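Local coordinates for hypothetical protein yxiM (Bacillus subtilis, PDB 2O14) that is an uncharacterised member of the GDSL lipolytic enzyme family and probably acts as an esterase, hydrolysing ester bonds in a substrate not yet identified, at residues Ser181-Ile195 with His342-Val356. Sequence-based numbering, arbitrary orientation.
Sequences SSKQAGWGQMLPHYI and HPNRAGADALARLAV
In the SGNH-hydrolase domain, the helix that starts just after H342, the probable catalytic histidine, packs along segment 181-195, with R345 in its first turn gripping the backbone at S182. R345 runs extended from CA through CD, then bends at chi3 (-73°), which brings NE within 2.8 Å of S182 O for a hydrogen bond, the oxygen lying close to the guanidinium plane. Its NH2 makes a weak hydrogen bond to S182 OG and an ordinary one to L179 O, while M190 CE lies over a face of the group. The selenomethionine M190 is a knob in the hole formed by R345, A348, D349 and A352, its CG 3.6 Å from D349 CA. W187 rests CB on L351 CB and reaches A355 CB with CZ3 (3.9 Å); its NE1 hydrogen-bonds Q237 OE1. In the triad inferred by similarity with S171 and D339, H342 ND1 hydrogen-bonds D339 OD2, and Q184 NE2 comes within 3.5 Å of H342 CB. One water links Q184 NE2 to P343 O, and N344 caps the helix through OD1 to G347 N (2.7 Å). Farther along, R353 CA makes a CH-pi contact with the Y194 face, 3.7 Å from the centroid, and Y194 OH donates to the syn side of D349 OD1 at 2.6 Å, 31° out of the carboxylate plane. A leucine in place of Y194 would probably leave D349 OD1 without its hydroxyl partner and R353 CA without an aromatic face to pack on. Beyond the ring, V356 CG2 meets Y194 CB and L191 CD2.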
ATOM      1  N   SER A 181       6.730   7.701 -11.591  1.00 42.08           N
ATOM      2  CA  SER A 181       7.036   7.543 -13.002  1.00 41.13           C
ATOM      3  C   SER A 181       6.222   6.453 -13.688  1.00 39.54           C
ATOM      4  O   SER A 181       6.210   6.365 -14.914  1.00 40.27           O
ATOM      5  CB  SER A 181       8.527   7.237 -13.154  1.00 49.06           C
ATOM      6  OG  SER A 181       8.858   6.967 -14.501  1.00 52.05           O
ATOM      7  N   SER A 182       5.537   5.629 -12.902  1.00 31.21           N
ATOM      8  CA  SER A 182       4.752   4.531 -13.456  1.00 28.64           C
ATOM      9  C   SER A 182       3.685   4.954 -14.460  1.00 28.75           C
ATOM     10  O   SER A 182       2.930   5.902 -14.235  1.00 27.64           O
ATOM     11  CB  SER A 182       4.105   3.711 -12.330  1.00 27.17           C
ATOM     12  OG  SER A 182       3.267   4.502 -11.506  1.00 25.96           O
ATOM     13  N   LYS A 183       3.645   4.227 -15.572  1.00 34.09           N
ATOM     14  CA  LYS A 183       2.693   4.459 -16.652  1.00 35.20           C
ATOM     15  C   LYS A 183       1.277   4.174 -16.142  1.00 33.23           C
ATOM     16  O   LYS A 183       0.312   4.825 -16.542  1.00 32.60           O
ATOM     17  CB  LYS A 183       3.034   3.537 -17.825  1.00 56.68           C
ATOM     18  CG  LYS A 183       2.167   3.701 -19.058  1.00 60.98           C
ATOM     19  CD  LYS A 183       2.542   2.653 -20.099  1.00 64.42           C
ATOM     20  CE  LYS A 183       1.724   2.804 -21.370  1.00 67.71           C
ATOM     21  NZ  LYS A 183       2.057   1.742 -22.363  1.00 70.84           N
ATOM     22  N   GLN A 184       1.174   3.191 -15.255  1.00 31.10           N
ATOM     23  CA  GLN A 184      -0.097   2.807 -14.658  1.00 29.16           C
ATOM     24  C   GLN A 184      -0.075   3.266 -13.204  1.00 28.89           C
ATOM     25  O   GLN A 184       0.996   3.487 -12.633  1.00 27.73           O
ATOM     26  CB  GLN A 184      -0.267   1.286 -14.711  1.00 27.81           C
ATOM     27  CG  GLN A 184      -1.669   0.800 -14.355  1.00 28.39           C
ATOM     28  CD  GLN A 184      -1.803  -0.712 -14.437  1.00 29.55           C
ATOM     29  OE1 GLN A 184      -0.997  -1.385 -15.082  1.00 29.19           O
ATOM     30  NE2 GLN A 184      -2.837  -1.251 -13.796  1.00 30.62           N
ATOM     31  N   ALA A 185      -1.251   3.412 -12.605  1.00 27.49           N
ATOM     32  CA  ALA A 185      -1.335   3.829 -11.212  1.00 25.55           C
ATOM     33  C   ALA A 185      -2.737   3.648 -10.631  1.00 24.05           C
ATOM     34  O   ALA A 185      -3.729   3.642 -11.358  1.00 22.76           O
ATOM     35  CB  ALA A 185      -0.895   5.285 -11.079  1.00 18.80           C
ATOM     36  N   GLY A 186      -2.806   3.474  -9.316  1.00 21.28           N
ATOM     37  CA  GLY A 186      -4.090   3.331  -8.653  1.00 21.01           C
ATOM     38  C   GLY A 186      -4.352   4.711  -8.095  1.00 19.94           C
ATOM     39  O   GLY A 186      -3.397   5.423  -7.799  1.00 20.13           O
ATOM     40  N   TRP A 187      -5.608   5.114  -7.938  1.00 25.31           N
ATOM     41  CA  TRP A 187      -5.843   6.463  -7.435  1.00 25.12           C
ATOM     42  C   TRP A 187      -5.352   6.682  -6.012  1.00 24.18           C
ATOM     43  O   TRP A 187      -5.164   7.818  -5.590  1.00 24.68           O
ATOM     44  CB  TRP A 187      -7.318   6.882  -7.582  1.00 22.00           C
ATOM     45  CG  TRP A 187      -8.334   6.186  -6.718  1.00 23.67           C
ATOM     46  CD1 TRP A 187      -9.134   5.136  -7.071  1.00 23.71           C
ATOM     47  CD2 TRP A 187      -8.739   6.570  -5.397  1.00 23.91           C
ATOM     48  NE1 TRP A 187     -10.018   4.850  -6.057  1.00 23.02           N
ATOM     49  CE2 TRP A 187      -9.796   5.715  -5.018  1.00 23.94           C
ATOM     50  CE3 TRP A 187      -8.311   7.559  -4.498  1.00 24.32           C
ATOM     51  CZ2 TRP A 187     -10.436   5.819  -3.778  1.00 25.90           C
ATOM     52  CZ3 TRP A 187      -8.947   7.663  -3.264  1.00 25.17           C
ATOM     53  CH2 TRP A 187      -9.998   6.796  -2.917  1.00 26.11           C
ATOM     54  N   GLY A 188      -5.124   5.599  -5.276  1.00 23.93           N
ATOM     55  CA  GLY A 188      -4.614   5.741  -3.926  1.00 24.71           C
ATOM     56  C   GLY A 188      -3.173   6.218  -4.003  1.00 25.38           C
ATOM     57  O   GLY A 188      -2.645   6.832  -3.076  1.00 26.61           O
ATOM     58  N   GLN A 189      -2.531   5.933  -5.128  1.00 22.78           N
ATOM     59  CA  GLN A 189      -1.150   6.337  -5.344  1.00 24.48           C
ATOM     60  C   GLN A 189      -1.080   7.835  -5.647  1.00 27.44           C
ATOM     61  O   GLN A 189      -0.053   8.473  -5.423  1.00 26.36           O
ATOM     62  CB  GLN A 189      -0.558   5.538  -6.507  1.00 25.24           C
ATOM     63  CG  GLN A 189       0.822   5.992  -6.965  1.00 24.51           C
ATOM     64  CD  GLN A 189       1.328   5.181  -8.149  1.00 26.27           C
ATOM     65  OE1 GLN A 189       2.343   5.520  -8.762  1.00 26.14           O
ATOM     66  NE2 GLN A 189       0.621   4.102  -8.472  1.00 20.93           N
HETATM   67  N   MSE A 190      -2.182   8.390  -6.154  1.00 28.96           N
HETATM   68  CA  MSE A 190      -2.243   9.811  -6.492  1.00 32.92           C
HETATM   69  C   MSE A 190      -2.880  10.657  -5.395  1.00 32.25           C
HETATM   70  O   MSE A 190      -2.864  11.885  -5.457  1.00 32.34           O
HETATM   71  CB  MSE A 190      -3.016  10.014  -7.797  1.00 40.48           C
HETATM   72  CG  MSE A 190      -2.158  10.548  -8.925  1.00 48.13           C
HETATM   73 SE   MSE A 190      -0.711   9.350  -9.388  1.00 52.99          SE
HETATM   74  CE  MSE A 190      -1.563   8.464 -10.880  1.00 54.80           C
ATOM     75  N   LEU A 191      -3.442   9.992  -4.397  1.00 33.34           N
ATOM     76  CA  LEU A 191      -4.081  10.672  -3.282  1.00 34.68           C
ATOM     77  C   LEU A 191      -3.181  11.735  -2.652  1.00 36.17           C
ATOM     78  O   LEU A 191      -3.607  12.872  -2.429  1.00 36.27           O
ATOM     79  CB  LEU A 191      -4.472   9.655  -2.213  1.00 28.42           C
ATOM     80  CG  LEU A 191      -5.903   9.691  -1.686  1.00 29.14           C
ATOM     81  CD1 LEU A 191      -5.994   8.740  -0.499  1.00 26.08           C
ATOM     82  CD2 LEU A 191      -6.296  11.105  -1.272  1.00 26.66           C
ATOM     83  N   PRO A 192      -1.921  11.382  -2.350  1.00 43.12           N
ATOM     84  CA  PRO A 192      -1.033  12.374  -1.739  1.00 44.77           C
ATOM     85  C   PRO A 192      -0.924  13.708  -2.482  1.00 46.71           C
ATOM     86  O   PRO A 192      -0.592  14.731  -1.881  1.00 46.40           O
ATOM     87  CB  PRO A 192       0.302  11.629  -1.617  1.00 34.84           C
ATOM     88  CG  PRO A 192       0.209  10.538  -2.642  1.00 35.75           C
ATOM     89  CD  PRO A 192      -1.222  10.101  -2.557  1.00 34.24           C
ATOM     90  N   HIS A 193      -1.227  13.702  -3.778  1.00 48.02           N
ATOM     91  CA  HIS A 193      -1.166  14.921  -4.583  1.00 49.54           C
ATOM     92  C   HIS A 193      -2.401  15.796  -4.374  1.00 49.34           C
ATOM     93  O   HIS A 193      -2.528  16.851  -4.999  1.00 50.52           O
ATOM     94  CB  HIS A 193      -1.060  14.581  -6.076  1.00 64.08           C
ATOM     95  CG  HIS A 193       0.147  13.769  -6.435  1.00 67.13           C
ATOM     96  ND1 HIS A 193       0.414  12.540  -5.870  1.00 69.40           N
ATOM     97  CD2 HIS A 193       1.142  13.998  -7.324  1.00 68.44           C
ATOM     98  CE1 HIS A 193       1.521  12.047  -6.395  1.00 69.37           C
ATOM     99  NE2 HIS A 193       1.984  12.911  -7.281  1.00 69.38           N
ATOM    100  N   TYR A 194      -3.314  15.366  -3.506  1.00 35.95           N
ATOM    101  CA  TYR A 194      -4.532  16.132  -3.277  1.00 34.62           C
ATOM    102  C   TYR A 194      -4.882  16.468  -1.836  1.00 34.07           C
ATOM    103  O   TYR A 194      -5.793  17.252  -1.596  1.00 32.93           O
ATOM    104  CB  TYR A 194      -5.712  15.436  -3.950  1.00 40.79           C
ATOM    105  CG  TYR A 194      -5.677  15.583  -5.447  1.00 41.17           C
ATOM    106  CD1 TYR A 194      -5.960  16.806  -6.047  1.00 41.27           C
ATOM    107  CD2 TYR A 194      -5.314  14.518  -6.264  1.00 40.59           C
ATOM    108  CE1 TYR A 194      -5.879  16.970  -7.423  1.00 41.03           C
ATOM    109  CE2 TYR A 194      -5.228  14.670  -7.644  1.00 42.20           C
ATOM    110  CZ  TYR A 194      -5.510  15.902  -8.217  1.00 42.37           C
ATOM    111  OH  TYR A 194      -5.402  16.073  -9.576  1.00 42.66           O
ATOM    112  N   ILE A 195      -4.183  15.879  -0.875  1.00 43.50           N
ATOM    113  CA  ILE A 195      -4.456  16.207   0.518  1.00 44.38           C
ATOM    114  C   ILE A 195      -3.179  16.823   1.081  1.00 45.38           C
ATOM    115  O   ILE A 195      -2.125  16.747   0.452  1.00 45.27           O
ATOM    116  CB  ILE A 195      -4.866  14.963   1.356  1.00 41.24           C
ATOM    117  CG1 ILE A 195      -3.634  14.163   1.769  1.00 39.86           C
ATOM    118  CG2 ILE A 195      -5.825  14.090   0.557  1.00 39.20           C
ATOM    119  CD1 ILE A 195      -2.883  13.575   0.621  1.00 40.93           C
ATOM    120  N   HIS A 342      -8.323  -0.980 -16.027  1.00 32.29           N
ATOM    121  CA  HIS A 342      -7.270  -0.310 -15.267  1.00 33.46           C
ATOM    122  C   HIS A 342      -6.937   1.114 -15.690  1.00 32.81           C
ATOM    123  O   HIS A 342      -6.521   1.360 -16.824  1.00 33.13           O
ATOM    124  CB  HIS A 342      -5.992  -1.153 -15.305  1.00 28.30           C
ATOM    125  CG  HIS A 342      -6.193  -2.561 -14.844  1.00 27.29           C
ATOM    126  ND1 HIS A 342      -6.042  -3.646 -15.680  1.00 27.16           N
ATOM    127  CD2 HIS A 342      -6.567  -3.059 -13.642  1.00 27.28           C
ATOM    128  CE1 HIS A 342      -6.316  -4.753 -15.012  1.00 27.79           C
ATOM    129  NE2 HIS A 342      -6.638  -4.425 -13.774  1.00 27.44           N
ATOM    130  N   PRO A 343      -7.112   2.077 -14.772  1.00 34.64           N
ATOM    131  CA  PRO A 343      -6.812   3.477 -15.082  1.00 33.86           C
ATOM    132  C   PRO A 343      -5.306   3.636 -15.260  1.00 34.76           C
ATOM    133  O   PRO A 343      -4.530   2.842 -14.720  1.00 33.44           O
ATOM    134  CB  PRO A 343      -7.298   4.223 -13.839  1.00 23.81           C
ATOM    135  CG  PRO A 343      -8.356   3.326 -13.277  1.00 24.60           C
ATOM    136  CD  PRO A 343      -7.751   1.960 -13.451  1.00 23.36           C
ATOM    137  N   ASN A 344      -4.893   4.634 -16.034  1.00 25.67           N
ATOM    138  CA  ASN A 344      -3.469   4.892 -16.197  1.00 25.96           C
ATOM    139  C   ASN A 344      -3.185   5.998 -15.191  1.00 25.62           C
ATOM    140  O   ASN A 344      -4.052   6.327 -14.380  1.00 25.46           O
ATOM    141  CB  ASN A 344      -3.132   5.364 -17.617  1.00 30.35           C
ATOM    142  CG  ASN A 344      -3.986   6.533 -18.069  1.00 29.69           C
ATOM    143  OD1 ASN A 344      -4.294   7.439 -17.294  1.00 29.34           O
ATOM    144  ND2 ASN A 344      -4.362   6.524 -19.342  1.00 30.53           N
ATOM    145  N   ARG A 345      -1.992   6.577 -15.231  1.00 32.52           N
ATOM    146  CA  ARG A 345      -1.658   7.638 -14.290  1.00 32.64           C
ATOM    147  C   ARG A 345      -2.656   8.801 -14.353  1.00 33.40           C
ATOM    148  O   ARG A 345      -3.122   9.287 -13.315  1.00 33.82           O
ATOM    149  CB  ARG A 345      -0.232   8.136 -14.551  1.00 31.98           C
ATOM    150  CG  ARG A 345       0.217   9.277 -13.643  1.00 29.65           C
ATOM    151  CD  ARG A 345       1.712   9.493 -13.758  1.00 31.02           C
ATOM    152  NE  ARG A 345       2.461   8.429 -13.091  1.00 33.90           N
ATOM    153  CZ  ARG A 345       2.732   8.409 -11.790  1.00 32.48           C
ATOM    154  NH1 ARG A 345       2.325   9.399 -11.011  1.00 30.79           N
ATOM    155  NH2 ARG A 345       3.400   7.392 -11.266  1.00 33.04           N
ATOM    156  N   ALA A 346      -2.992   9.239 -15.567  1.00 30.10           N
ATOM    157  CA  ALA A 346      -3.934  10.343 -15.754  1.00 28.93           C
ATOM    158  C   ALA A 346      -5.301  10.000 -15.173  1.00 27.79           C
ATOM    159  O   ALA A 346      -5.895  10.799 -14.454  1.00 27.64           O
ATOM    160  CB  ALA A 346      -4.066  10.678 -17.239  1.00 32.71           C
ATOM    161  N   GLY A 347      -5.803   8.812 -15.490  1.00 28.50           N
ATOM    162  CA  GLY A 347      -7.094   8.406 -14.960  1.00 27.42           C
ATOM    163  C   GLY A 347      -7.056   8.285 -13.446  1.00 26.63           C
ATOM    164  O   GLY A 347      -8.001   8.670 -12.752  1.00 27.16           O
ATOM    165  N   ALA A 348      -5.958   7.747 -12.927  1.00 21.00           N
ATOM    166  CA  ALA A 348      -5.794   7.583 -11.490  1.00 21.54           C
ATOM    167  C   ALA A 348      -5.768   8.950 -10.813  1.00 21.57           C
ATOM    168  O   ALA A 348      -6.306   9.130  -9.718  1.00 22.49           O
ATOM    169  CB  ALA A 348      -4.503   6.827 -11.199  1.00 20.65           C
ATOM    170  N   ASP A 349      -5.147   9.919 -11.474  1.00 26.43           N
ATOM    171  CA  ASP A 349      -5.059  11.260 -10.919  1.00 28.92           C
ATOM    172  C   ASP A 349      -6.414  11.968 -10.877  1.00 28.08           C
ATOM    173  O   ASP A 349      -6.709  12.694  -9.929  1.00 28.33           O
ATOM    174  CB  ASP A 349      -4.054  12.091 -11.713  1.00 40.24           C
ATOM    175  CG  ASP A 349      -3.902  13.486 -11.162  1.00 43.60           C
ATOM    176  OD1 ASP A 349      -4.763  14.338 -11.463  1.00 47.68           O
ATOM    177  OD2 ASP A 349      -2.932  13.729 -10.412  1.00 46.59           O
ATOM    178  N   ALA A 350      -7.238  11.753 -11.898  1.00 25.23           N
ATOM    179  CA  ALA A 350      -8.560  12.374 -11.938  1.00 25.16           C
ATOM    180  C   ALA A 350      -9.480  11.729 -10.899  1.00 24.27           C
ATOM    181  O   ALA A 350     -10.298  12.403 -10.270  1.00 23.85           O
ATOM    182  CB  ALA A 350      -9.164  12.240 -13.333  1.00 26.00           C
ATOM    183  N   LEU A 351      -9.347  10.418 -10.726  1.00 26.04           N
ATOM    184  CA  LEU A 351     -10.161   9.703  -9.750  1.00 25.38           C
ATOM    185  C   LEU A 351      -9.834  10.201  -8.343  1.00 25.12           C
ATOM    186  O   LEU A 351     -10.731  10.422  -7.528  1.00 24.99           O
ATOM    187  CB  LEU A 351      -9.906   8.196  -9.840  1.00 22.86           C
ATOM    188  CG  LEU A 351     -10.501   7.474 -11.054  1.00 22.26           C
ATOM    189  CD1 LEU A 351     -10.034   6.023 -11.090  1.00 20.69           C
ATOM    190  CD2 LEU A 351     -12.010   7.537 -10.974  1.00 21.50           C
ATOM    191  N   ALA A 352      -8.547  10.385  -8.066  1.00 24.32           N
ATOM    192  CA  ALA A 352      -8.116  10.860  -6.756  1.00 26.46           C
ATOM    193  C   ALA A 352      -8.647  12.269  -6.526  1.00 27.69           C
ATOM    194  O   ALA A 352      -9.104  12.598  -5.433  1.00 28.52           O
ATOM    195  CB  ALA A 352      -6.587  10.850  -6.666  1.00 21.78           C
ATOM    196  N   ARG A 353      -8.575  13.092  -7.568  1.00 28.41           N
ATOM    197  CA  ARG A 353      -9.046  14.470  -7.522  1.00 28.88           C
ATOM    198  C   ARG A 353     -10.524  14.496  -7.158  1.00 27.78           C
ATOM    199  O   ARG A 353     -10.945  15.231  -6.264  1.00 27.12           O
ATOM    200  CB  ARG A 353      -8.827  15.125  -8.888  1.00 46.04           C
ATOM    201  CG  ARG A 353      -9.246  16.583  -8.984  1.00 51.09           C
ATOM    202  CD  ARG A 353      -8.882  17.164 -10.357  1.00 55.05           C
ATOM    203  NE  ARG A 353      -9.612  16.523 -11.449  1.00 57.44           N
ATOM    204  CZ  ARG A 353     -10.931  16.600 -11.614  1.00 59.69           C
ATOM    205  NH1 ARG A 353     -11.672  17.294 -10.756  1.00 61.07           N
ATOM    206  NH2 ARG A 353     -11.514  15.980 -12.632  1.00 60.46           N
ATOM    207  N   LEU A 354     -11.310  13.688  -7.859  1.00 27.97           N
ATOM    208  CA  LEU A 354     -12.742  13.608  -7.605  1.00 27.61           C
ATOM    209  C   LEU A 354     -13.026  13.141  -6.183  1.00 28.71           C
ATOM    210  O   LEU A 354     -13.913  13.671  -5.509  1.00 29.29           O
ATOM    211  CB  LEU A 354     -13.404  12.646  -8.597  1.00 28.05           C
ATOM    212  CG  LEU A 354     -13.451  13.107 -10.058  1.00 28.42           C
ATOM    213  CD1 LEU A 354     -13.906  11.967 -10.957  1.00 28.41           C
ATOM    214  CD2 LEU A 354     -14.389  14.306 -10.170  1.00 28.35           C
ATOM    215  N   ALA A 355     -12.270  12.145  -5.731  1.00 23.40           N
ATOM    216  CA  ALA A 355     -12.450  11.599  -4.397  1.00 23.78           C
ATOM    217  C   ALA A 355     -12.297  12.670  -3.324  1.00 23.63           C
ATOM    218  O   ALA A 355     -13.166  12.829  -2.471  1.00 24.64           O
ATOM    219  CB  ALA A 355     -11.455  10.460  -4.154  1.00 18.68           C
ATOM    220  N   VAL A 356     -11.191  13.405  -3.370  1.00 28.43           N
ATOM    221  CA  VAL A 356     -10.933  14.451  -2.380  1.00 30.05           C
ATOM    222  C   VAL A 356     -11.921  15.615  -2.509  1.00 29.85           C
ATOM    223  O   VAL A 356     -12.362  16.183  -1.506  1.00 28.95           O
ATOM    224  CB  VAL A 356      -9.480  14.968  -2.496  1.00 28.87           C
ATOM    225  CG1 VAL A 356      -9.251  16.117  -1.534  1.00 30.85           C
ATOM    226  CG2 VAL A 356      -8.506  13.830  -2.188  1.00 27.84           C
TER
HETATM  227  O   HOH W   1      -4.810   0.701 -12.700  1.00 23.86           O